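Local coordinates for SidF, inhibitor of growth family, member 3 (Legionella pneumophila subsp. pneumophila, PDB 4FYF), which probably acts as a phosphatidylinositol phosphate phosphatase, removing phosphate from phosphoinositide lipids of membranes, at residues A[66-71]-A[127-132]; A[383-388]-A[497-502]. The protein carries 1 engineered substitution. One frame throughout, in Å; residues are numbered along the deposited sequence.

Contact 1: residues A[66-71]-A[127-132]; sequences TGQPDV and ADLFSS
The side-chain amide of Gln-68 meets the backbone of the 127-132 loop, where its OE1 takes the N-H of Leu-129. The bond is short, 2.8 Å from Leu-129 N to Gln-68 OE1, and almost straight at 177°. The donor is tilted 28° from the carbonyl plane. A bend at chi2, which is close to 0°, folds the Gln-68 chain so that the amide faces the turn. At the other end of this amide, Gln-68 NE2 lies 3.6 Å from Phe-130 CE2 and approaches the ring obliquely. This is only a contact; Gln-68 NE2 hydrogen-bonds to the backbone O of Pro-64, so both ends of the amide are held. A second bond joins the loops: Ala-127 N donates to Pro-69 O at 2.9 Å.

The tightly packed, buried part combines the Gln-68 bond with an apolar patch. Pro-69 CG packs on Ala-127 CB at 3.9 Å, and Pro-69 CD lies equally near Leu-129 CD2. Phe-733 of helix 733-737 touches both Pro-69 and Leu-129, and Phe-141 of helix 136-163 touches Ala-127.

The looser, more solvent-facing side is formed by the partly exposed side chains of Asp-128 and Ser-131. Residues 128-131 form a type I beta turn. Asp-128 OD1 accepts from Phe-130 N at 3.0 Å, an Asx turn, and the donor sits above the carboxylate plane. Asp-128 OD2 pairs with Arg-63 in a salt bridge and receives a weak bond from Ser-131 OG.

The two loops lead into helices 71-92 and 136-163. Asp-70 is the N-cap of the first. Two hydrogen bonds cross between the loops. Held at both amide ends, Gln-68 has its amide rotation fixed, and its OE1 satisfies the buried Leu-129 N-H.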
ATOM      1  N   THR A  66     -23.106   9.285  -2.608  1.00 35.26           N
ATOM      2  CA  THR A  66     -21.706   9.511  -2.806  1.00 34.53           C
ATOM      3  C   THR A  66     -21.002   8.224  -3.294  1.00 32.53           C
ATOM      4  O   THR A  66     -21.543   7.109  -3.201  1.00 35.32           O
ATOM      5  CB  THR A  66     -21.018   9.988  -1.519  1.00 34.75           C
ATOM      6  OG1 THR A  66     -21.341   9.097  -0.455  1.00 37.56           O
ATOM      7  CG2 THR A  66     -21.446  11.415  -1.129  1.00 36.56           C
ATOM      8  N   GLY A  67     -19.789   8.377  -3.794  1.00 30.08           N
ATOM      9  CA  GLY A  67     -19.038   7.227  -4.343  1.00 31.82           C
ATOM     10  C   GLY A  67     -19.710   6.459  -5.516  1.00 30.37           C
ATOM     11  O   GLY A  67     -19.458   5.257  -5.772  1.00 32.83           O
ATOM     12  N   GLN A  68     -20.538   7.139  -6.256  1.00 30.52           N
ATOM     13  CA  GLN A  68     -21.282   6.496  -7.313  1.00 34.98           C
ATOM     14  C   GLN A  68     -20.723   7.054  -8.649  1.00 34.04           C
ATOM     15  O   GLN A  68     -20.656   8.286  -8.843  1.00 38.44           O
ATOM     16  CB  GLN A  68     -22.731   6.933  -7.148  1.00 37.32           C
ATOM     17  CG  GLN A  68     -23.875   6.056  -6.649  1.00 42.73           C
ATOM     18  CD  GLN A  68     -23.674   4.602  -6.247  1.00 43.28           C
ATOM     19  OE1 GLN A  68     -23.160   3.780  -6.997  1.00 46.58           O
ATOM     20  NE2 GLN A  68     -24.243   4.255  -5.129  1.00 44.91           N
ATOM     21  N   PRO A  69     -20.342   6.184  -9.594  1.00 32.38           N
ATOM     22  CA  PRO A  69     -19.809   6.717 -10.896  1.00 34.04           C
ATOM     23  C   PRO A  69     -20.803   7.580 -11.662  1.00 35.64           C
ATOM     24  O   PRO A  69     -21.988   7.257 -11.742  1.00 35.98           O
ATOM     25  CB  PRO A  69     -19.488   5.472 -11.704  1.00 32.12           C
ATOM     26  CG  PRO A  69     -19.533   4.335 -10.724  1.00 32.18           C
ATOM     27  CD  PRO A  69     -20.416   4.722  -9.572  1.00 31.88           C
ATOM     28  N   ASP A  70     -20.345   8.714 -12.163  1.00 37.25           N
ATOM     29  CA  ASP A  70     -21.193   9.571 -12.979  1.00 34.65           C
ATOM     30  C   ASP A  70     -20.366   9.947 -14.208  1.00 34.22           C
ATOM     31  O   ASP A  70     -19.340  10.619 -14.042  1.00 35.10           O
ATOM     32  CB  ASP A  70     -21.621  10.811 -12.177  1.00 36.29           C
ATOM     33  CG  ASP A  70     -22.325  11.884 -13.050  1.00 40.06           C
ATOM     34  OD1 ASP A  70     -21.978  12.010 -14.239  1.00 38.22           O
ATOM     35  OD2 ASP A  70     -23.212  12.637 -12.548  1.00 47.38           O
ATOM     36  N   VAL A  71     -20.796   9.532 -15.415  1.00 34.32           N
ATOM     37  CA  VAL A  71     -19.950   9.695 -16.643  1.00 37.24           C
ATOM     38  C   VAL A  71     -19.701  11.104 -17.100  1.00 35.93           C
ATOM     39  O   VAL A  71     -18.628  11.392 -17.634  1.00 32.47           O
ATOM     40  CB  VAL A  71     -20.301   8.835 -17.870  1.00 39.65           C
ATOM     41  CG1 VAL A  71     -19.829   7.421 -17.644  1.00 46.20           C
ATOM     42  CG2 VAL A  71     -21.765   8.890 -18.205  1.00 36.20           C
ATOM     43  N   ALA A 127     -24.223   5.566 -12.319  1.00 30.92           N
ATOM     44  CA  ALA A 127     -24.333   4.159 -12.103  1.00 31.16           C
ATOM     45  C   ALA A 127     -24.840   3.909 -10.661  1.00 33.16           C
ATOM     46  O   ALA A 127     -24.760   4.776  -9.822  1.00 37.73           O
ATOM     47  CB  ALA A 127     -22.971   3.529 -12.308  1.00 27.36           C
ATOM     48  N   ASP A 128     -25.357   2.723 -10.378  1.00 34.92           N
ATOM     49  CA  ASP A 128     -25.461   2.250  -9.010  1.00 36.45           C
ATOM     50  C   ASP A 128     -24.572   1.000  -8.836  1.00 33.68           C
ATOM     51  O   ASP A 128     -24.789  -0.053  -9.446  1.00 32.26           O
ATOM     52  CB  ASP A 128     -26.935   2.007  -8.640  1.00 38.56           C
ATOM     53  CG  ASP A 128     -27.104   1.364  -7.243  1.00 47.21           C
ATOM     54  OD1 ASP A 128     -26.181   1.493  -6.364  1.00 40.09           O
ATOM     55  OD2 ASP A 128     -28.176   0.696  -7.052  1.00 48.67           O
ATOM     56  N   LEU A 129     -23.527   1.169  -8.051  1.00 36.91           N
ATOM     57  CA  LEU A 129     -22.578   0.103  -7.672  1.00 36.85           C
ATOM     58  C   LEU A 129     -23.190  -1.113  -6.997  1.00 36.91           C
ATOM     59  O   LEU A 129     -22.657  -2.226  -7.130  1.00 34.52           O
ATOM     60  CB  LEU A 129     -21.529   0.646  -6.709  1.00 38.54           C
ATOM     61  CG  LEU A 129     -20.422   1.528  -7.302  1.00 36.67           C
ATOM     62  CD1 LEU A 129     -19.312   1.671  -6.276  1.00 32.25           C
ATOM     63  CD2 LEU A 129     -19.908   0.983  -8.614  1.00 31.69           C
ATOM     64  N   PHE A 130     -24.312  -0.908  -6.303  1.00 36.35           N
ATOM     65  CA  PHE A 130     -24.787  -1.904  -5.308  1.00 37.80           C
ATOM     66  C   PHE A 130     -25.990  -2.691  -5.771  1.00 38.04           C
ATOM     67  O   PHE A 130     -26.628  -3.381  -5.018  1.00 42.00           O
ATOM     68  CB  PHE A 130     -25.035  -1.198  -3.987  1.00 35.40           C
ATOM     69  CG  PHE A 130     -23.852  -0.398  -3.577  1.00 36.76           C
ATOM     70  CD1 PHE A 130     -22.573  -1.046  -3.438  1.00 33.92           C
ATOM     71  CD2 PHE A 130     -23.931   0.981  -3.430  1.00 32.47           C
ATOM     72  CE1 PHE A 130     -21.436  -0.293  -3.117  1.00 33.91           C
ATOM     73  CE2 PHE A 130     -22.789   1.727  -3.100  1.00 35.46           C
ATOM     74  CZ  PHE A 130     -21.540   1.089  -2.931  1.00 34.92           C
ATOM     75  N   SER A 131     -26.182  -2.585  -7.061  1.00 37.06           N
ATOM     76  CA  SER A 131     -27.193  -3.203  -7.866  1.00 41.19           C
ATOM     77  C   SER A 131     -26.544  -4.100  -8.945  1.00 36.11           C
ATOM     78  O   SER A 131     -25.389  -3.930  -9.240  1.00 35.58           O
ATOM     79  CB  SER A 131     -27.791  -2.025  -8.672  1.00 40.40           C
ATOM     80  OG  SER A 131     -29.077  -2.075  -8.375  1.00 38.98           O
ATOM     81  N   SER A 132     -27.335  -4.881  -9.664  1.00 36.03           N
ATOM     82  CA  SER A 132     -26.855  -5.645 -10.810  1.00 34.10           C
ATOM     83  C   SER A 132     -26.456  -4.764 -11.997  1.00 36.39           C
ATOM     84  O   SER A 132     -27.173  -3.790 -12.357  1.00 33.61           O
ATOM     85  CB  SER A 132     -27.910  -6.634 -11.242  1.00 32.96           C
ATOM     86  OG  SER A 132     -27.604  -7.015 -12.571  1.00 35.72           O
TER

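Contact 2: residues A[383-388]-A[497-502]; sequences MMDAFD and EVKGAY
Lys-499 leaves its helix with CG anti to the carbonyl carbon (chi1 -77°) and then runs extended to Asp-385, while two bends in Met-383, at chi2 and chi3, turn its CE to Tyr-502. Lys-499 NZ donates to the backbone O of Asp-385 at 2.7 Å. It comes from above the carbonyl plane, 45° out of it. Lys-499 CB lies 3.6 Å from the next carbonyl, Ala-386 O, so the lysine lies across the C-terminal end of helix 373-387. The carbonyls there would probably favour its positive charge. Asp-385 OD1 stays 4.5 Å from Lys-499 NZ, beyond a salt bridge, and Asp-385 OD2 forms salt bridges with Arg-443 and Arg-381 instead.

The apolar half is at Tyr-502. Met-383 CE sits in the ring plane, at the edge, 3.6 Å from Tyr-502 CE2. Ala-386 CB is also near the edge, 4.3 Å from Tyr-502 CD2. Ile-539 of helix 522-584 touches the same tyrosine.

The segment axes approach to 9.7 Å at -119°. The arrangement is a steep helix-helix crossing, in which a lysine of a long helix, in a predicted coiled-coil region, meets the C-terminal carbonyls of another helix.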
ATOM      1  N   MET A 383      15.890  -8.203  -3.265  1.00 47.49           N
ATOM      2  CA  MET A 383      16.344  -6.966  -2.669  1.00 50.03           C
ATOM      3  C   MET A 383      15.863  -6.761  -1.236  1.00 47.34           C
ATOM      4  O   MET A 383      16.600  -6.254  -0.439  1.00 48.16           O
ATOM      5  CB  MET A 383      15.986  -5.743  -3.539  1.00 50.11           C
ATOM      6  CG  MET A 383      16.478  -5.768  -4.975  1.00 55.65           C
ATOM      7  SD  MET A 383      18.207  -6.223  -5.354  1.00 72.48           S
ATOM      8  CE  MET A 383      18.479  -7.710  -4.479  1.00 61.63           C
ATOM      9  N   MET A 384      14.630  -7.131  -0.906  1.00 47.23           N
ATOM     10  CA  MET A 384      14.249  -7.156   0.499  1.00 46.93           C
ATOM     11  C   MET A 384      15.207  -8.078   1.280  1.00 47.33           C
ATOM     12  O   MET A 384      15.638  -7.734   2.385  1.00 45.45           O
ATOM     13  CB  MET A 384      12.782  -7.574   0.690  1.00 46.43           C
ATOM     14  CG  MET A 384      11.750  -6.511   0.285  1.00 45.34           C
ATOM     15  SD  MET A 384      10.060  -7.123   0.239  0.78 54.44           S
ATOM     16  CE  MET A 384       9.836  -7.575   1.915  1.00 37.32           C
ATOM     17  N   ASP A 385      15.526  -9.245   0.725  1.00 46.07           N
ATOM     18  CA  ASP A 385      16.408 -10.170   1.432  1.00 50.67           C
ATOM     19  C   ASP A 385      17.866  -9.744   1.442  1.00 50.47           C
ATOM     20  O   ASP A 385      18.603 -10.143   2.323  1.00 50.91           O
ATOM     21  CB  ASP A 385      16.266 -11.631   0.950  1.00 54.66           C
ATOM     22  CG  ASP A 385      15.274 -12.455   1.815  1.00 55.34           C
ATOM     23  OD1 ASP A 385      15.134 -12.171   3.019  1.00 58.29           O
ATOM     24  OD2 ASP A 385      14.597 -13.366   1.280  1.00 59.22           O
ATOM     25  N   ALA A 386      18.256  -8.910   0.483  1.00 50.87           N
ATOM     26  CA  ALA A 386      19.612  -8.454   0.363  1.00 52.16           C
ATOM     27  C   ALA A 386      19.851  -7.549   1.527  1.00 55.63           C
ATOM     28  O   ALA A 386      20.975  -7.459   2.028  1.00 58.47           O
ATOM     29  CB  ALA A 386      19.810  -7.702  -0.934  1.00 52.33           C
ATOM     30  N   PHE A 387      18.782  -6.893   1.972  1.00 54.36           N
ATOM     31  CA  PHE A 387      18.844  -5.974   3.133  1.00 53.20           C
ATOM     32  C   PHE A 387      18.525  -6.655   4.453  1.00 51.67           C
ATOM     33  O   PHE A 387      18.917  -6.160   5.514  1.00 52.75           O
ATOM     34  CB  PHE A 387      17.943  -4.740   2.925  1.00 47.77           C
ATOM     35  CG  PHE A 387      18.668  -3.547   2.359  1.00 45.78           C
ATOM     36  CD1 PHE A 387      19.729  -2.959   3.061  1.00 47.62           C
ATOM     37  CD2 PHE A 387      18.286  -2.987   1.146  1.00 45.49           C
ATOM     38  CE1 PHE A 387      20.393  -1.847   2.555  1.00 45.54           C
ATOM     39  CE2 PHE A 387      18.950  -1.865   0.619  1.00 47.26           C
ATOM     40  CZ  PHE A 387      20.017  -1.303   1.327  1.00 45.46           C
ATOM     41  N   ASP A 388      17.864  -7.811   4.412  1.00 49.64           N
ATOM     42  CA  ASP A 388      17.485  -8.421   5.681  1.00 51.92           C
ATOM     43  C   ASP A 388      18.700  -8.729   6.602  1.00 57.42           C
ATOM     44  O   ASP A 388      19.783  -9.205   6.164  1.00 50.94           O
ATOM     45  CB  ASP A 388      16.547  -9.611   5.485  1.00 52.90           C
ATOM     46  CG  ASP A 388      16.257 -10.356   6.785  1.00 61.91           C
ATOM     47  OD1 ASP A 388      17.223 -10.594   7.579  1.00 70.57           O
ATOM     48  OD2 ASP A 388      15.092 -10.738   7.022  1.00 55.11           O
ATOM     49  N   GLU A 497      27.651 -11.297   4.827  1.00 72.39           N
ATOM     50  CA  GLU A 497      28.792 -10.645   4.195  1.00 73.85           C
ATOM     51  C   GLU A 497      28.692 -10.641   2.655  1.00 72.54           C
ATOM     52  O   GLU A 497      28.895  -9.617   1.995  1.00 69.72           O
ATOM     53  CB  GLU A 497      30.090 -11.281   4.683  1.00 76.90           C
ATOM     54  CG  GLU A 497      31.349 -10.617   4.168  1.00 80.11           C
ATOM     55  CD  GLU A 497      32.586 -11.444   4.487  1.00 87.88           C
ATOM     56  OE1 GLU A 497      32.627 -12.654   4.133  1.00 88.78           O
ATOM     57  OE2 GLU A 497      33.518 -10.882   5.097  1.00 84.94           O
ATOM     58  N   VAL A 498      28.366 -11.779   2.070  1.00 74.21           N
ATOM     59  CA  VAL A 498      28.080 -11.786   0.638  1.00 74.60           C
ATOM     60  C   VAL A 498      26.972 -10.768   0.263  1.00 70.17           C
ATOM     61  O   VAL A 498      27.125  -9.997  -0.705  1.00 68.89           O
ATOM     62  CB  VAL A 498      27.768 -13.196   0.092  1.00 73.00           C
ATOM     63  CG1 VAL A 498      28.219 -13.241  -1.342  1.00 74.42           C
ATOM     64  CG2 VAL A 498      28.520 -14.264   0.886  1.00 80.95           C
ATOM     65  N   LYS A 499      25.877 -10.740   1.029  1.00 67.77           N
ATOM     66  CA  LYS A 499      24.776  -9.753   0.772  1.00 63.06           C
ATOM     67  C   LYS A 499      25.271  -8.299   0.770  1.00 60.72           C
ATOM     68  O   LYS A 499      24.941  -7.533  -0.142  1.00 57.09           O
ATOM     69  CB  LYS A 499      23.607  -9.964   1.732  1.00 60.03           C
ATOM     70  CG  LYS A 499      22.750 -11.162   1.322  1.00 63.43           C
ATOM     71  CD  LYS A 499      21.866 -11.692   2.441  1.00 63.29           C
ATOM     72  CE  LYS A 499      20.695 -12.439   1.823  1.00 60.98           C
ATOM     73  NZ  LYS A 499      19.610 -12.648   2.816  1.00 62.08           N
ATOM     74  N   GLY A 500      26.126  -7.978   1.756  1.00 60.75           N
ATOM     75  CA  GLY A 500      26.776  -6.674   1.886  1.00 59.72           C
ATOM     76  C   GLY A 500      27.653  -6.356   0.694  1.00 62.31           C
ATOM     77  O   GLY A 500      27.585  -5.251   0.126  1.00 60.66           O
ATOM     78  N   ALA A 501      28.478  -7.330   0.297  1.00 65.22           N
ATOM     79  CA  ALA A 501      29.295  -7.186  -0.907  1.00 68.06           C
ATOM     80  C   ALA A 501      28.407  -7.035  -2.146  1.00 67.98           C
ATOM     81  O   ALA A 501      28.601  -6.115  -2.963  1.00 70.28           O
ATOM     82  CB  ALA A 501      30.236  -8.369  -1.052  1.00 71.45           C
ATOM     83  N   TYR A 502      27.415  -7.917  -2.256  1.00 65.18           N
ATOM     84  CA  TYR A 502      26.425  -7.837  -3.325  1.00 64.31           C
ATOM     85  C   TYR A 502      25.747  -6.463  -3.415  1.00 63.00           C
ATOM     86  O   TYR A 502      25.666  -5.869  -4.498  1.00 60.98           O
ATOM     87  CB  TYR A 502      25.388  -8.955  -3.153  1.00 66.55           C
ATOM     88  CG  TYR A 502      24.250  -8.943  -4.157  1.00 64.61           C
ATOM     89  CD1 TYR A 502      24.487  -9.144  -5.516  1.00 64.14           C
ATOM     90  CD2 TYR A 502      22.943  -8.737  -3.739  1.00 62.76           C
ATOM     91  CE1 TYR A 502      23.462  -9.133  -6.424  1.00 61.87           C
ATOM     92  CE2 TYR A 502      21.902  -8.706  -4.648  1.00 62.98           C
ATOM     93  CZ  TYR A 502      22.176  -8.912  -5.971  1.00 65.16           C
ATOM     94  OH  TYR A 502      21.152  -8.874  -6.853  1.00 69.80           O
TER

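Overall arrangement
Both contacts are buried locally but peripheral. Their centres lie about 25 Å (contact 1) and 24 Å (contact 2) from the chain's centre, on opposite sides of it and 48 Å apart. Contact 1 has partly exposed Asp-128 at its margin, while every touching residue of contact 2 is buried. They share no element and follow each other along the chain. Contact 1 joins two loops that lead into helices; contact 2 joins two helices. The chemistry differs too. Contact 1 is crossed by two neutral hydrogen bonds, both accepted by carbonyl oxygens of 66-71. In contact 2 a charged side chain reaches a helix end, and apolar groups meet an aromatic ring at its edge.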